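Local coordinates for protein putative dienelactone hydrolase (Klebsiella pneumoniae subsp. pneumoniae MGH 78578, PDB 3F67) that probably hydrolyses ester or lactone bonds as a member of the dienelactone hydrolase family, with an alpha/beta-hydrolase fold, at residues V38-V44 with A64-Y68. Numbering follows the deposited sequence. Where two conformers were deposited one is given.
Sequences VQEIFGV and APELY
Q39 reaches across to 64-68 with its side-chain amide, and both ends of that amide are used. OE1 accepts a hydrogen bond from L67 N at 3.2 Å, with the donor tilted 34° from the carbonyl plane. NE2 gives its own bond to E40 O, 3.0 Å away, which fixes the rotation of the amide within its own loop. The second bond across the contact involves E66, modelled in two conformers: in one of them V44 N donates to the syn lone pair of OE1 at 2.9 Å, and a bend at chi2 (63°) brings the carboxylate there.

Two waters fill in the polar network. Water 1 bridges the two backbones, accepting from Q39 N and donating to P65 O. Water 2 donates to Q39 OE1 and, in the same conformer, to E66 OE1, and accepts from Y68 N, so it links both side chains to the Y68 backbone.

The Y68 ring lies beneath the amide, with Q39 NE2 3.2 Å above the plane, over the ring centre; the two planes are 54° apart. I41 O sits at the ring's edge, 3.4 Å from Y68 CE2, while I41 CG2 packs on Y68 OH, a buried hydroxyl with no polar partner in the model.

Two apolar pairs complete the contact: V38 CG1 meets L67 CD1 at 3.7 Å, and V44 CG1 touches A64 CB.

The contact joins the loops leaving the neighbouring parallel strands 32-38 and 61-65. W124, at the start of helix 124-133, meets Y68 edge-to-face, I41 packs on helix 80-88, and E40, salt-bridged to R219, touches C123, probably the nucleophile of a Cys-His-Asp triad.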
loop_
_atom_site.group_PDB
_atom_site.type_symbol
_atom_site.label_atom_id
_atom_site.label_comp_id
_atom_site.label_asym_id
_atom_site.label_seq_id
_atom_site.Cartn_x
_atom_site.Cartn_y
_atom_site.Cartn_z
ATOM N N VAL A 38 -0.683 -2.837 -1.589
ATOM C CA VAL A 38 -0.415 -3.459 -0.274
ATOM C C VAL A 38 -1.695 -3.601 0.536
ATOM O O VAL A 38 -2.393 -2.606 0.818
ATOM C CB VAL A 38 0.596 -2.672 0.577
ATOM C CG1 VAL A 38 1.092 -3.545 1.794
ATOM C CG2 VAL A 38 1.793 -2.208 -0.248
ATOM N N GLN A 39 -1.988 -4.858 0.897
ATOM C CA GLN A 39 -3.188 -5.260 1.663
ATOM C C GLN A 39 -3.390 -4.521 3.000
ATOM O O GLN A 39 -2.440 -3.925 3.550
ATOM C CB GLN A 39 -2.965 -6.744 1.998
ATOM C CG GLN A 39 -1.678 -6.927 2.799
ATOM C CD GLN A 39 -1.517 -8.368 3.285
ATOM O OE1 GLN A 39 -1.085 -9.225 2.518
ATOM N NE2 GLN A 39 -1.913 -8.639 4.530
ATOM N N GLU A 40 -4.633 -4.574 3.514
ATOM C CA GLU A 40 -4.906 -4.323 4.928
ATOM C C GLU A 40 -4.513 -5.590 5.721
ATOM O O GLU A 40 -3.862 -6.509 5.162
ATOM C CB GLU A 40 -6.386 -4.013 5.106
ATOM C CG GLU A 40 -6.897 -2.916 4.109
ATOM C CD GLU A 40 -8.381 -2.596 4.321
ATOM O OE1 GLU A 40 -9.244 -3.404 3.911
ATOM O OE2 GLU A 40 -8.702 -1.498 4.837
ATOM N N ILE A 41 -4.891 -5.663 7.005
ATOM C CA ILE A 41 -4.565 -6.862 7.799
ATOM C C ILE A 41 -5.336 -8.131 7.350
ATOM O O ILE A 41 -5.072 -9.230 7.848
ATOM C CB ILE A 41 -4.818 -6.640 9.297
ATOM C CG1 ILE A 41 -6.273 -6.263 9.572
ATOM C CG2 ILE A 41 -3.839 -5.557 9.795
ATOM C CD1 ILE A 41 -6.624 -6.161 11.037
ATOM N N PHE A 42 -6.251 -7.967 6.401
ATOM C CA PHE A 42 -7.101 -9.082 5.992
ATOM C C PHE A 42 -6.521 -9.907 4.873
ATOM O O PHE A 42 -7.158 -10.871 4.407
ATOM C CB PHE A 42 -8.529 -8.583 5.667
ATOM C CG PHE A 42 -9.084 -7.690 6.743
ATOM C CD1 PHE A 42 -9.252 -8.171 8.045
ATOM C CD2 PHE A 42 -9.375 -6.345 6.471
ATOM C CE1 PHE A 42 -9.735 -7.328 9.105
ATOM C CE2 PHE A 42 -9.865 -5.500 7.509
ATOM C CZ PHE A 42 -10.028 -6.013 8.835
ATOM N N GLY A 43 -5.338 -9.523 4.420
ATOM C CA GLY A 43 -4.655 -10.252 3.341
ATOM C C GLY A 43 -5.208 -9.888 1.981
ATOM O O GLY A 43 -5.845 -8.828 1.805
ATOM N N VAL A 44 -4.941 -10.740 0.990
ATOM C CA VAL A 44 -5.365 -10.373 -0.404
ATOM C C VAL A 44 -6.829 -10.807 -0.558
ATOM O O VAL A 44 -7.176 -11.830 -1.177
ATOM C CB VAL A 44 -4.403 -10.943 -1.476
ATOM C CG1 VAL A 44 -4.819 -10.437 -2.898
ATOM C CG2 VAL A 44 -3.023 -10.421 -1.216
ATOM N N ALA A 64 -0.847 -7.608 -6.101
ATOM C CA ALA A 64 -1.059 -7.622 -4.647
ATOM C C ALA A 64 -0.456 -8.929 -4.091
ATOM O O ALA A 64 -1.050 -10.002 -4.263
ATOM C CB ALA A 64 -2.555 -7.614 -4.330
ATOM N N PRO A 65 0.669 -8.826 -3.375
ATOM C CA PRO A 65 1.280 -10.022 -2.743
ATOM C C PRO A 65 0.619 -10.396 -1.399
ATOM O O PRO A 65 0.187 -9.518 -0.636
ATOM C CB PRO A 65 2.734 -9.574 -2.507
ATOM C CG PRO A 65 2.626 -8.074 -2.256
ATOM C CD PRO A 65 1.528 -7.620 -3.246
ATOM N N GLU A 66 0.602 -11.694 -1.137
ATOM C CA GLU A 66 0.131 -12.264 0.104
ATOM C C GLU A 66 1.268 -12.141 1.122
ATOM O O GLU A 66 1.992 -13.122 1.388
ATOM C CB GLU A 66 -0.199 -13.736 -0.144
ATOM C CG GLU A 66 -1.199 -14.311 0.861
ATOM C CD GLU A 66 -2.543 -13.616 0.790
ATOM O OE1 GLU A 66 -2.681 -12.542 1.417
ATOM O OE2 GLU A 66 -3.463 -14.153 0.117
ATOM N N LEU A 67 1.424 -10.950 1.707
ATOM C CA LEU A 67 2.641 -10.676 2.525
ATOM C C LEU A 67 2.753 -11.501 3.810
ATOM O O LEU A 67 3.863 -11.677 4.338
ATOM C CB LEU A 67 2.740 -9.171 2.838
ATOM C CG LEU A 67 2.983 -8.372 1.547
ATOM C CD1 LEU A 67 2.649 -6.890 1.713
ATOM C CD2 LEU A 67 4.458 -8.481 1.185
ATOM N N TYR A 68 1.626 -12.016 4.314
ATOM C CA TYR A 68 1.671 -12.735 5.606
ATOM C C TYR A 68 1.966 -14.230 5.436
ATOM O O TYR A 68 1.978 -14.952 6.433
ATOM C CB TYR A 68 0.336 -12.585 6.375
ATOM C CG TYR A 68 -0.044 -11.152 6.794
ATOM C CD1 TYR A 68 0.869 -10.086 6.671
ATOM C CD2 TYR A 68 -1.308 -10.901 7.341
ATOM C CE1 TYR A 68 0.508 -8.763 7.090
ATOM C CE2 TYR A 68 -1.694 -9.607 7.756
ATOM C CZ TYR A 68 -0.785 -8.558 7.632
ATOM O OH TYR A 68 -1.173 -7.300 8.016
HETATM O O HOH W 1 -0.742 -6.936 -0.647
HETATM O O HOH W 2 -1.151 -11.747 3.614
#